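Protein DOA1 (Saccharomyces cerevisiae, PDB 3ODT) binds ubiquitin through its WD40 beta-propeller domain and probably takes part in regulating the turnover of F-box proteins. Local coordinates at residues V240-D245 against I267-V272; V186-A191 against F227-K232; G115-G120 against K127-G132; V107-F112 against V145-V150. One frame throughout, in Å; residues are numbered along the deposited sequence.

Contact 1 of 4, residues V240-D245 against I267-V272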
loop_
_atom_site.group_PDB
_atom_site.type_symbol
_atom_site.label_atom_id
_atom_site.label_comp_id
_atom_site.label_asym_id
_atom_site.label_seq_id
_atom_site.Cartn_x
_atom_site.Cartn_y
_atom_site.Cartn_z
ATOM N N VAL A 240 5.500 9.007 -4.418
ATOM C CA VAL A 240 6.120 8.819 -3.115
ATOM C C VAL A 240 6.489 7.344 -2.955
ATOM O O VAL A 240 5.697 6.453 -3.270
ATOM C CB VAL A 240 5.219 9.271 -1.956
ATOM C CG1 VAL A 240 3.946 8.480 -1.880
ATOM C CG2 VAL A 240 5.974 9.145 -0.660
ATOM N N SER A 241 7.709 7.098 -2.537
ATOM C CA SER A 241 8.199 5.746 -2.337
ATOM C C SER A 241 8.866 5.618 -0.977
ATOM O O SER A 241 9.258 6.628 -0.372
ATOM C CB SER A 241 9.216 5.388 -3.416
ATOM O OG SER A 241 10.404 6.189 -3.336
ATOM N N CYS A 242 9.026 4.393 -0.519
ATOM C CA CYS A 242 9.765 4.131 0.698
ATOM C C CYS A 242 10.347 2.740 0.686
ATOM O O CYS A 242 9.903 1.858 -0.058
ATOM C CB CYS A 242 8.865 4.309 1.924
ATOM S SG CYS A 242 7.575 3.064 2.122
ATOM N N GLY A 243 11.347 2.512 1.535
ATOM C CA GLY A 243 11.918 1.189 1.600
ATOM C C GLY A 243 12.952 0.940 2.682
ATOM O O GLY A 243 12.991 1.561 3.747
ATOM N N GLU A 244 13.784 -0.031 2.369
ATOM C CA GLU A 244 14.674 -0.639 3.303
ATOM C C GLU A 244 15.879 0.253 3.646
ATOM O O GLU A 244 16.557 0.043 4.652
ATOM C CB GLU A 244 15.082 -2.008 2.732
ATOM C CG GLU A 244 15.983 -2.873 3.627
ATOM C CD GLU A 244 15.447 -3.051 5.041
ATOM O OE1 GLU A 244 14.236 -3.301 5.211
ATOM O OE2 GLU A 244 16.262 -2.980 5.982
ATOM N N ASP A 245 16.111 1.282 2.839
ATOM C CA ASP A 245 17.213 2.222 3.090
ATOM C C ASP A 245 16.868 3.366 4.039
ATOM O O ASP A 245 17.612 4.341 4.147
ATOM C CB ASP A 245 17.765 2.762 1.790
ATOM C CG ASP A 245 16.785 3.681 1.063
ATOM O OD1 ASP A 245 15.665 3.867 1.593
ATOM O OD2 ASP A 245 17.189 4.246 -0.006
ATOM N N ILE A 267 14.989 0.979 10.771
ATOM C CA ILE A 267 15.756 0.151 9.851
ATOM C C ILE A 267 15.000 -0.109 8.536
ATOM O O ILE A 267 15.648 -0.332 7.510
ATOM C CB ILE A 267 16.229 -1.192 10.460
ATOM C CG1 ILE A 267 15.047 -2.065 10.882
ATOM C CG2 ILE A 267 17.251 -0.936 11.601
ATOM C CD1 ILE A 267 15.473 -3.410 11.429
ATOM N N SER A 268 13.669 -0.083 8.579
ATOM C CA SER A 268 12.829 -0.322 7.393
ATOM C C SER A 268 11.636 0.597 7.375
ATOM O O SER A 268 10.951 0.755 8.409
ATOM C CB SER A 268 12.274 -1.753 7.422
ATOM O OG SER A 268 13.299 -2.723 7.549
ATOM N N ILE A 269 11.334 1.180 6.218
ATOM C CA ILE A 269 10.106 1.958 6.060
ATOM C C ILE A 269 9.146 1.125 5.191
ATOM O O ILE A 269 9.442 0.886 4.032
ATOM C CB ILE A 269 10.350 3.319 5.381
ATOM C CG1 ILE A 269 11.618 3.984 5.916
ATOM C CG2 ILE A 269 9.089 4.214 5.573
ATOM C CD1 ILE A 269 11.661 4.150 7.421
ATOM N N TRP A 270 8.069 0.613 5.799
ATOM C CA TRP A 270 7.234 -0.387 5.156
ATOM C C TRP A 270 6.159 0.139 4.219
ATOM O O TRP A 270 5.779 -0.540 3.268
ATOM C CB TRP A 270 6.571 -1.283 6.201
ATOM C CG TRP A 270 7.535 -2.055 6.990
ATOM C CD1 TRP A 270 7.799 -1.936 8.319
ATOM C CD2 TRP A 270 8.393 -3.083 6.491
ATOM N NE1 TRP A 270 8.780 -2.832 8.685
ATOM C CE2 TRP A 270 9.161 -3.544 7.578
ATOM C CE3 TRP A 270 8.596 -3.639 5.231
ATOM C CZ2 TRP A 270 10.109 -4.547 7.446
ATOM C CZ3 TRP A 270 9.536 -4.657 5.098
ATOM C CH2 TRP A 270 10.301 -5.075 6.196
ATOM N N SER A 271 5.607 1.297 4.559
ATOM C CA SER A 271 4.400 1.737 3.879
ATOM C C SER A 271 4.248 3.251 3.897
ATOM O O SER A 271 4.631 3.935 4.859
ATOM C CB SER A 271 3.191 1.105 4.585
ATOM O OG SER A 271 1.971 1.461 3.931
ATOM N N VAL A 272 3.735 3.760 2.790
ATOM C CA VAL A 272 3.268 5.139 2.681
ATOM C C VAL A 272 1.883 5.178 2.069
ATOM O O VAL A 272 1.475 4.266 1.314
ATOM C CB VAL A 272 4.199 6.003 1.802
ATOM C CG1 VAL A 272 5.525 6.254 2.522
ATOM C CG2 VAL A 272 4.478 5.306 0.456
#

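Contact 2 of 4, residues V186-A191 against F227-K232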
loop_
_atom_site.group_PDB
_atom_site.type_symbol
_atom_site.label_atom_id
_atom_site.label_comp_id
_atom_site.label_asym_id
_atom_site.label_seq_id
_atom_site.Cartn_x
_atom_site.Cartn_y
_atom_site.Cartn_z
ATOM N N VAL A 186 12.488 -9.464 -7.267
ATOM C CA VAL A 186 11.155 -9.494 -6.695
ATOM C C VAL A 186 10.458 -8.157 -6.926
ATOM O O VAL A 186 11.032 -7.107 -6.639
ATOM C CB VAL A 186 11.285 -9.733 -5.191
ATOM C CG1 VAL A 186 9.952 -9.526 -4.493
ATOM C CG2 VAL A 186 11.936 -11.110 -4.894
ATOM N N VAL A 187 9.238 -8.184 -7.458
ATOM C CA VAL A 187 8.444 -6.946 -7.624
ATOM C C VAL A 187 7.551 -6.789 -6.403
ATOM O O VAL A 187 6.825 -7.723 -6.034
ATOM C CB VAL A 187 7.616 -6.952 -8.911
ATOM C CG1 VAL A 187 7.100 -5.561 -9.188
ATOM C CG2 VAL A 187 8.487 -7.399 -10.073
ATOM N N ARG A 188 7.643 -5.631 -5.757
ATOM C CA ARG A 188 7.043 -5.438 -4.456
ATOM C C ARG A 188 5.758 -4.611 -4.466
ATOM O O ARG A 188 4.891 -4.773 -3.597
ATOM C CB ARG A 188 8.037 -4.748 -3.536
ATOM C CG ARG A 188 9.251 -5.586 -3.149
ATOM C CD ARG A 188 8.868 -6.770 -2.338
ATOM N NE ARG A 188 8.377 -6.496 -0.971
ATOM C CZ ARG A 188 9.020 -6.804 0.152
ATOM N NH1 ARG A 188 10.259 -7.333 0.117
ATOM N NH2 ARG A 188 8.429 -6.566 1.322
ATOM N N HIS A 189 5.632 -3.691 -5.415
ATOM C CA HIS A 189 4.469 -2.813 -5.370
ATOM C C HIS A 189 4.160 -2.169 -6.700
ATOM O O HIS A 189 5.020 -2.054 -7.576
ATOM C CB HIS A 189 4.632 -1.735 -4.268
ATOM C CG HIS A 189 3.367 -1.507 -3.496
ATOM N ND1 HIS A 189 2.853 -2.435 -2.618
ATOM C CD2 HIS A 189 2.496 -0.465 -3.487
ATOM C CE1 HIS A 189 1.728 -1.977 -2.107
ATOM N NE2 HIS A 189 1.478 -0.783 -2.626
ATOM N N LEU A 190 2.918 -1.721 -6.817
ATOM C CA LEU A 190 2.375 -1.158 -8.029
ATOM C C LEU A 190 1.555 0.091 -7.739
ATOM O O LEU A 190 0.878 0.168 -6.715
ATOM C CB LEU A 190 1.480 -2.175 -8.718
ATOM C CG LEU A 190 2.042 -3.538 -9.120
ATOM C CD1 LEU A 190 0.918 -4.485 -9.490
ATOM C CD2 LEU A 190 3.002 -3.352 -10.274
ATOM N N ALA A 191 1.554 1.036 -8.665
ATOM C CA ALA A 191 0.559 2.110 -8.675
ATOM C C ALA A 191 0.100 2.317 -10.115
ATOM O O ALA A 191 0.941 2.403 -11.034
ATOM C CB ALA A 191 1.118 3.414 -8.127
ATOM N N PHE A 227 15.897 -2.384 -0.904
ATOM C CA PHE A 227 14.607 -2.752 -1.442
ATOM C C PHE A 227 13.628 -1.578 -1.391
ATOM O O PHE A 227 13.608 -0.800 -0.412
ATOM C CB PHE A 227 13.978 -3.889 -0.642
ATOM C CG PHE A 227 14.877 -5.026 -0.399
ATOM C CD1 PHE A 227 15.816 -5.403 -1.330
ATOM C CD2 PHE A 227 14.827 -5.690 0.798
ATOM C CE1 PHE A 227 16.656 -6.455 -1.097
ATOM C CE2 PHE A 227 15.683 -6.748 1.042
ATOM C CZ PHE A 227 16.594 -7.120 0.091
ATOM N N VAL A 228 12.781 -1.493 -2.410
ATOM C CA VAL A 228 11.697 -0.528 -2.406
ATOM C C VAL A 228 10.410 -1.286 -2.101
ATOM O O VAL A 228 10.025 -2.187 -2.855
ATOM C CB VAL A 228 11.587 0.264 -3.714
ATOM C CG1 VAL A 228 10.595 1.395 -3.541
ATOM C CG2 VAL A 228 12.942 0.788 -4.159
ATOM N N TYR A 229 9.742 -0.928 -0.996
ATOM C CA TYR A 229 8.580 -1.681 -0.531
ATOM C C TYR A 229 7.232 -1.128 -0.959
ATOM O O TYR A 229 6.270 -1.884 -1.071
ATOM C CB TYR A 229 8.586 -1.741 0.992
ATOM C CG TYR A 229 9.751 -2.484 1.607
ATOM C CD1 TYR A 229 10.168 -3.717 1.109
ATOM C CD2 TYR A 229 10.443 -1.959 2.672
ATOM C CE1 TYR A 229 11.222 -4.401 1.671
ATOM C CE2 TYR A 229 11.488 -2.660 3.269
ATOM C CZ TYR A 229 11.879 -3.861 2.742
ATOM O OH TYR A 229 12.902 -4.542 3.311
ATOM N N CYS A 230 7.136 0.191 -1.177
ATOM C CA CYS A 230 5.821 0.781 -1.382
ATOM C C CYS A 230 5.990 2.007 -2.242
ATOM O O CYS A 230 7.011 2.690 -2.125
ATOM C CB CYS A 230 5.206 1.176 -0.028
ATOM S SG CYS A 230 3.473 1.721 -0.148
ATOM N N ILE A 231 5.026 2.242 -3.142
ATOM C CA ILE A 231 4.914 3.456 -3.925
ATOM C C ILE A 231 3.450 3.875 -3.974
ATOM O O ILE A 231 2.547 3.042 -3.967
ATOM C CB ILE A 231 5.406 3.276 -5.371
ATOM C CG1 ILE A 231 4.834 2.005 -5.989
ATOM C CG2 ILE A 231 6.913 3.246 -5.412
ATOM C CD1 ILE A 231 5.206 1.758 -7.424
ATOM N N LYS A 232 3.237 5.184 -4.027
ATOM C CA LYS A 232 1.923 5.797 -4.163
ATOM C C LYS A 232 2.047 7.039 -5.022
ATOM O O LYS A 232 3.107 7.629 -5.115
ATOM C CB LYS A 232 1.317 6.197 -2.814
ATOM C CG LYS A 232 0.997 5.037 -1.884
ATOM C CD LYS A 232 -0.203 4.233 -2.358
ATOM C CE LYS A 232 -0.201 2.862 -1.700
ATOM N NZ LYS A 232 -0.473 2.906 -0.217
#

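Contact 3 of 4, residues G115-G120 against K127-G132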
loop_
_atom_site.group_PDB
_atom_site.type_symbol
_atom_site.label_atom_id
_atom_site.label_comp_id
_atom_site.label_asym_id
_atom_site.label_seq_id
_atom_site.Cartn_x
_atom_site.Cartn_y
_atom_site.Cartn_z
ATOM N N GLY A 115 -15.829 -0.282 -5.311
ATOM C CA GLY A 115 -16.585 -1.427 -4.819
ATOM C C GLY A 115 -15.844 -2.746 -4.867
ATOM O O GLY A 115 -16.376 -3.772 -4.428
ATOM N N VAL A 116 -14.616 -2.720 -5.380
ATOM C CA VAL A 116 -13.820 -3.931 -5.552
ATOM C C VAL A 116 -12.692 -3.970 -4.540
ATOM O O VAL A 116 -11.977 -3.001 -4.383
ATOM C CB VAL A 116 -13.213 -4.018 -6.982
ATOM C CG1 VAL A 116 -12.412 -5.315 -7.135
ATOM C CG2 VAL A 116 -14.317 -3.936 -8.007
ATOM N N VAL A 117 -12.553 -5.094 -3.847
ATOM C CA VAL A 117 -11.387 -5.319 -3.009
ATOM C C VAL A 117 -10.457 -6.243 -3.781
ATOM O O VAL A 117 -10.886 -7.251 -4.354
ATOM C CB VAL A 117 -11.757 -6.001 -1.679
ATOM C CG1 VAL A 117 -10.517 -6.226 -0.812
ATOM C CG2 VAL A 117 -12.766 -5.151 -0.945
ATOM N N ILE A 118 -9.171 -5.916 -3.817
ATOM C CA ILE A 118 -8.206 -6.834 -4.395
ATOM C C ILE A 118 -7.067 -7.053 -3.418
ATOM O O ILE A 118 -6.524 -6.099 -2.847
ATOM C CB ILE A 118 -7.734 -6.399 -5.814
ATOM C CG1 ILE A 118 -6.892 -7.501 -6.466
ATOM C CG2 ILE A 118 -7.026 -5.066 -5.789
ATOM C CD1 ILE A 118 -6.549 -7.232 -7.924
ATOM N N SER A 119 -6.729 -8.329 -3.213
ATOM C CA SER A 119 -5.755 -8.731 -2.208
ATOM C C SER A 119 -4.619 -9.520 -2.871
ATOM O O SER A 119 -4.827 -10.249 -3.861
ATOM C CB SER A 119 -6.424 -9.588 -1.127
ATOM O OG SER A 119 -7.099 -10.682 -1.729
ATOM N N GLY A 120 -3.408 -9.326 -2.342
ATOM C CA GLY A 120 -2.233 -10.074 -2.744
ATOM C C GLY A 120 -1.795 -10.968 -1.615
ATOM O O GLY A 120 -1.879 -10.594 -0.444
ATOM N N LYS A 127 -6.675 -12.085 -5.175
ATOM C CA LYS A 127 -8.082 -12.411 -5.208
ATOM C C LYS A 127 -8.853 -11.122 -5.335
ATOM O O LYS A 127 -8.499 -10.092 -4.747
ATOM C CB LYS A 127 -8.502 -13.209 -3.971
ATOM C CG LYS A 127 -8.056 -14.691 -4.058
ATOM C CD LYS A 127 -8.283 -15.474 -2.766
ATOM C CE LYS A 127 -8.034 -16.972 -2.966
ATOM N NZ LYS A 127 -6.818 -17.361 -3.718
ATOM N N VAL A 128 -9.934 -11.187 -6.097
ATOM C CA VAL A 128 -10.786 -10.034 -6.332
ATOM C C VAL A 128 -12.151 -10.328 -5.731
ATOM O O VAL A 128 -12.775 -11.384 -6.007
ATOM C CB VAL A 128 -10.976 -9.780 -7.835
ATOM C CG1 VAL A 128 -11.974 -8.610 -8.080
ATOM C CG2 VAL A 128 -9.644 -9.527 -8.486
ATOM N N TRP A 129 -12.603 -9.409 -4.882
ATOM C CA TRP A 129 -13.801 -9.606 -4.068
ATOM C C TRP A 129 -14.797 -8.470 -4.275
ATOM O O TRP A 129 -14.414 -7.312 -4.377
ATOM C CB TRP A 129 -13.448 -9.644 -2.582
ATOM C CG TRP A 129 -12.204 -10.363 -2.195
ATOM C CD1 TRP A 129 -10.933 -9.893 -2.318
ATOM C CD2 TRP A 129 -12.095 -11.652 -1.548
ATOM N NE1 TRP A 129 -10.051 -10.804 -1.816
ATOM C CE2 TRP A 129 -10.726 -11.901 -1.350
ATOM C CE3 TRP A 129 -13.011 -12.621 -1.163
ATOM C CZ2 TRP A 129 -10.249 -13.058 -0.741
ATOM C CZ3 TRP A 129 -12.538 -13.794 -0.569
ATOM C CH2 TRP A 129 -11.159 -13.990 -0.362
ATOM N N LYS A 130 -16.069 -8.818 -4.359
ATOM C CA LYS A 130 -17.137 -7.837 -4.444
ATOM C C LYS A 130 -18.269 -8.288 -3.565
ATOM O O LYS A 130 -18.625 -9.464 -3.544
ATOM C CB LYS A 130 -17.641 -7.699 -5.880
ATOM C CG LYS A 130 -16.545 -7.404 -6.892
ATOM C CD LYS A 130 -17.124 -7.353 -8.315
ATOM C CE LYS A 130 -16.073 -7.022 -9.329
ATOM N NZ LYS A 130 -16.619 -6.903 -10.723
ATOM N N GLU A 131 -18.836 -7.338 -2.840
ATOM C CA GLU A 131 -19.973 -7.598 -1.967
ATOM C C GLU A 131 -19.716 -8.788 -1.034
ATOM O O GLU A 131 -20.624 -9.578 -0.742
ATOM C CB GLU A 131 -21.232 -7.799 -2.815
ATOM C CG GLU A 131 -21.704 -6.495 -3.472
ATOM C CD GLU A 131 -22.678 -6.694 -4.631
ATOM O OE1 GLU A 131 -23.108 -7.841 -4.883
ATOM O OE2 GLU A 131 -23.015 -5.688 -5.294
ATOM N N GLY A 132 -18.480 -8.919 -0.559
ATOM C CA GLY A 132 -18.166 -9.863 0.513
ATOM C C GLY A 132 -17.848 -11.259 0.001
ATOM O O GLY A 132 -17.733 -12.223 0.766
#

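Contact 4 of 4, residues V107-F112 against V145-V150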
loop_
_atom_site.group_PDB
_atom_site.type_symbol
_atom_site.label_atom_id
_atom_site.label_comp_id
_atom_site.label_asym_id
_atom_site.label_seq_id
_atom_site.Cartn_x
_atom_site.Cartn_y
_atom_site.Cartn_z
ATOM N N VAL A 107 -1.755 -12.504 3.793
ATOM C CA VAL A 107 -2.331 -11.469 2.960
ATOM C C VAL A 107 -1.436 -10.243 3.091
ATOM O O VAL A 107 -1.490 -9.529 4.085
ATOM C CB VAL A 107 -3.778 -11.148 3.354
ATOM C CG1 VAL A 107 -4.345 -10.109 2.406
ATOM C CG2 VAL A 107 -4.627 -12.424 3.316
ATOM N N CYS A 108 -0.593 -10.050 2.079
ATOM C CA CYS A 108 0.450 -9.025 2.124
ATOM C C CYS A 108 0.097 -7.708 1.457
ATOM O O CYS A 108 0.876 -6.754 1.570
ATOM C CB CYS A 108 1.779 -9.536 1.544
ATOM S SG CYS A 108 1.645 -10.274 -0.054
ATOM N N SER A 109 -1.043 -7.645 0.762
ATOM C CA SER A 109 -1.494 -6.386 0.204
ATOM C C SER A 109 -2.995 -6.355 0.106
ATOM O O SER A 109 -3.632 -7.392 -0.090
ATOM C CB SER A 109 -0.863 -6.108 -1.165
ATOM O OG SER A 109 -1.461 -6.889 -2.187
ATOM N N LEU A 110 -3.549 -5.145 0.217
ATOM C CA LEU A 110 -4.975 -4.912 0.086
ATOM C C LEU A 110 -5.161 -3.585 -0.632
ATOM O O LEU A 110 -4.408 -2.617 -0.405
ATOM C CB LEU A 110 -5.686 -4.839 1.448
ATOM C CG LEU A 110 -5.987 -6.178 2.091
ATOM C CD1 LEU A 110 -6.426 -5.972 3.528
ATOM C CD2 LEU A 110 -7.071 -6.922 1.297
ATOM N N SER A 111 -6.188 -3.521 -1.472
ATOM C CA SER A 111 -6.563 -2.282 -2.138
ATOM C C SER A 111 -8.072 -2.300 -2.384
ATOM O O SER A 111 -8.665 -3.355 -2.567
ATOM C CB SER A 111 -5.802 -2.171 -3.462
ATOM O OG SER A 111 -5.921 -0.868 -3.995
ATOM N N PHE A 112 -8.672 -1.113 -2.388
ATOM C CA PHE A 112 -10.074 -0.946 -2.673
ATOM C C PHE A 112 -10.268 0.127 -3.737
ATOM O O PHE A 112 -9.697 1.222 -3.674
ATOM C CB PHE A 112 -10.830 -0.566 -1.399
ATOM C CG PHE A 112 -12.278 -0.294 -1.601
ATOM C CD1 PHE A 112 -13.201 -1.318 -1.486
ATOM C CD2 PHE A 112 -12.742 0.987 -1.873
ATOM C CE1 PHE A 112 -14.571 -1.058 -1.640
ATOM C CE2 PHE A 112 -14.102 1.236 -2.028
ATOM C CZ PHE A 112 -15.001 0.201 -1.928
ATOM N N VAL A 145 2.704 -13.125 -4.307
ATOM C CA VAL A 145 2.159 -11.940 -4.938
ATOM C C VAL A 145 2.197 -10.813 -3.905
ATOM O O VAL A 145 1.436 -10.786 -2.933
ATOM C CB VAL A 145 0.738 -12.203 -5.443
ATOM C CG1 VAL A 145 0.103 -10.902 -5.940
ATOM C CG2 VAL A 145 0.751 -13.260 -6.546
ATOM N N TRP A 146 3.155 -9.915 -4.101
ATOM C CA TRP A 146 3.396 -8.842 -3.150
ATOM C C TRP A 146 2.405 -7.704 -3.282
ATOM O O TRP A 146 2.164 -6.975 -2.298
ATOM C CB TRP A 146 4.803 -8.299 -3.337
ATOM C CG TRP A 146 5.806 -9.128 -2.581
ATOM C CD1 TRP A 146 6.739 -9.978 -3.106
ATOM C CD2 TRP A 146 5.970 -9.167 -1.167
ATOM N NE1 TRP A 146 7.483 -10.536 -2.093
ATOM C CE2 TRP A 146 7.039 -10.043 -0.896
ATOM C CE3 TRP A 146 5.347 -8.497 -0.101
ATOM C CZ2 TRP A 146 7.477 -10.302 0.393
ATOM C CZ3 TRP A 146 5.785 -8.763 1.189
ATOM C CH2 TRP A 146 6.860 -9.646 1.416
ATOM N N ASP A 147 1.831 -7.510 -4.474
ATOM C CA ASP A 147 0.839 -6.463 -4.654
ATOM C C ASP A 147 -0.138 -6.803 -5.759
ATOM O O ASP A 147 0.159 -7.579 -6.648
ATOM C CB ASP A 147 1.508 -5.113 -4.924
ATOM C CG ASP A 147 0.556 -3.941 -4.675
ATOM O OD1 ASP A 147 -0.392 -4.088 -3.883
ATOM O OD2 ASP A 147 0.731 -2.872 -5.309
ATOM N N ALA A 148 -1.304 -6.177 -5.686
ATOM C CA ALA A 148 -2.384 -6.352 -6.641
ATOM C C ALA A 148 -3.206 -5.068 -6.639
ATOM O O ALA A 148 -3.514 -4.485 -5.572
ATOM C CB ALA A 148 -3.278 -7.574 -6.278
ATOM N N LYS A 149 -3.546 -4.621 -7.835
ATOM C CA LYS A 149 -4.280 -3.372 -8.034
ATOM C C LYS A 149 -5.334 -3.529 -9.107
ATOM O O LYS A 149 -5.166 -4.304 -10.066
ATOM C CB LYS A 149 -3.327 -2.264 -8.447
ATOM C CG LYS A 149 -2.330 -1.841 -7.391
ATOM C CD LYS A 149 -2.995 -1.206 -6.184
ATOM C CE LYS A 149 -2.050 -0.256 -5.441
ATOM N NZ LYS A 149 -1.094 -0.937 -4.548
ATOM N N VAL A 150 -6.406 -2.779 -8.951
ATOM C CA VAL A 150 -7.414 -2.694 -9.972
ATOM C C VAL A 150 -6.933 -1.707 -11.056
ATOM O O VAL A 150 -6.563 -0.570 -10.761
ATOM C CB VAL A 150 -8.745 -2.185 -9.376
ATOM C CG1 VAL A 150 -9.765 -1.937 -10.501
ATOM C CG2 VAL A 150 -9.289 -3.184 -8.364
#

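Contact 1 of 4, residues V240-D245 against I267-V272
E244 and S268 form the polar side-chain link: S268 OG donates to E244 OE1 at 2.6 Å, reaching the oxygen on its syn side, 22° out of the carboxylate plane. The chain of E244 is bent at chi2 (52°), which turns the carboxylate back over the serine. OE1 has a second partner in the hydroxyl of Y229, so two groups hold one oxygen. With an alanine here, S268 OG and Y229 OH would probably both lose the acceptor they share. E244 OE2 lies 3.1 Å from I267 O, two acceptors that cannot bond to each other.

One backbone bond joins the segments, I269 N to G243 O at 3.0 Å, with an N-H...O angle of 160° and the donor above the carbonyl plane. G243 CA adds a weaker CA-H...O contact to I269 O at 3.5 Å.

Most of the remaining contact is between apolar groups. C242 CB packs on I269 CG2 at 3.7 Å and its SG on V272 CG1 at 3.8 Å, while V240 CG1 and V272 CG2 meet tip to tip at 4.0 Å. Other polar ends are satisfied outside: W270 NE1 by D20, a calcium ligand, S271 OG by D23 and V24, and S241 OG by H224 and W251.

Two blades meet here. Strand 239-243 lies between 228-233 and 247-251 of one sheet, and 269-274 is an outermost strand of the next, backed by 280-284, whose V282 touches both I269 and V272.

Contact 2 of 4, residues V186-A191 against F227-K232
R188 and Y229 both place CG beside the backbone N and anti to the carbonyl carbon (chi1 -68° and -64°); on strands running parallel, the two side chains lie side by side, pointing the same way. Further bends at chi2 and chi3 of R188 bring one guanidinium face against the ring atom CD1 of Y229, 3.3 Å from R188 NH2; from the ring's side the approach is oblique, the planes standing 48° apart. At its base the arginine packs CB against V228 O, at 3.3 Å.

H189 is the second point of contact. C230 SG lies over one face of the imidazole, 4.3 Å from its centroid, while I231 O approaches the edge, 3.5 Å from CD2. A weak bond from ND1 to R188 O (3.3 Å) favours this ring rotation. K232 NZ, held by V272 O and D273, is 4.8 Å from H189 NE2, and K149 NZ of the preceding blade is nearer still; the two lysines would probably disfavour a positive charge on the histidine.

I231 CD1 lies along the 189-191 backbone, 3.8 Å from H189 O and near A191 CB. V228 O, I231 N and I231 O are buried without a partner in the model.

The strand axes are 5.6 Å apart, and each strand has a classic bulge, R188-H189 facing C201 and Y229-C230 facing C242. Strand 187-194 pairs with 197-202 in its own sheet and 228-233 with 239-243 in the next. L190 N bonds to D147 of the preceding blade, and Y229 stacks on W270 in the following one.

Contact 3 of 4, residues G115-G120 against K127-G132
The indole of W129 is met by the neighbouring strand at its edge: S119 OG lies 1° out of the ring plane and accepts from NE1 at 3.0 Å, the N-H...O angle being a nearly straight 173°. V117 O comes to the same flat group near its plane, 3.3 Å from CD1. L134 of strand 133-139 and H103 also touch the W129 side chain.

The serine oxygen is put there by a chi1 of 54°, which sets OG between its backbone N and carbonyl carbon. It has a second partner in H103 NE2, so it links histidine and tryptophan.

Around this pair the backbones form a regular antiparallel arrangement. V117 and W129 are a hydrogen-bonded pair, with V117 N to W129 O at 2.9 Å and W129 N to V117 O at 2.8 Å. S119 and K127 repeat it, with both N to O bonds, S119 N to K127 O and K127 N to S119 O, at 2.9 Å. I118 and V128 are the non-hydrogen-bonded pair between them.

On the face opposite W129 and S119, V116 CG1 presses on V128 CG1 at 3.5 Å, tighter than usual for two methyl groups. I118 CD1 meets V128 CG2 at 3.9 Å, and K130 lies alongside V116.

This is the hairpin of the two middle strands of a WD40 blade. The Trp-Ser-His linkage corresponds to part of the hydrogen-bonded tetrad known from this family, which ties the strands to the loop carrying the histidine.

Contact 4 of 4, residues V107-F112 against V145-V150
W146 meets C108 mainly through the cysteine's CB, 4.1 Å from W146 CE3. The C108 sulfur makes at most a loose, oblique sulfur-aromatic approach, SG lying 4.8 Å from the centroid of the six-membered ring of W146 and 39° off its normal. The indole has partners beyond this pair, a cation-pi contact with R188 and an edge-to-face one with W122. The tryptophan's backbone takes part as well, W146 O being 3.3 Å from S109 CB.

Next comes D147, whose CG is anti to the backbone N (chi1 -162°). Its OD1 reaches the serine side chain, 3.4 Å from S109 CB, while S109 OG stands 3.4 Å from D147 CA. The other oxygen, OD2, bonds to the backbone N of L190 and, through its syn lone pair, to K149 NZ at 2.8 Å as a salt bridge, with a weaker reach of the amine to OD1.

A148 offers its carbonyl to the contact, its O lying 3.9 Å from S111 CB; that oxygen is buried and has no partner in the model.

K149 ends the walk. Bends at chi2 (-65°) and chi4 turn its amine back to D147, while CD passes 3.7 Å from S111 OG. Exchanging K149 for an alanine would probably leave D147 OD2 without its charged mate and open a gap beside S111 OG, where CD now packs.

Cohesion between the parallel strands comes largely from van der Waals contact, with one oblique sulfur-aromatic approach. The charge pair belongs to one strand, where the lysine would probably favour the ionised aspartate, and K149 NZ adds a weak bond to L190 O in the next blade.

In the fold
From the N terminus, contact 4 opens first, at 107-112. Before it closes at 145-150, contact 3 has opened and closed inside its loop, pairing 115-120 with 127-132. Contact 2 then spans 186-191 to 227-232, and contact 1 spans 240-245 to 267-272; these two follow in series, and none of the four cross. Contact 3 lies within one blade, while contacts 4, 2 and 1 each join a blade to the next around the propeller. Contacts 3 and 4 share the sheet containing 107-113 and 116-121, contacts 2 and 1 that containing 228-233 and 239-243. Contacts 1 and 3 lie on opposite sides of the chain's centre, their centres about 25 Å apart.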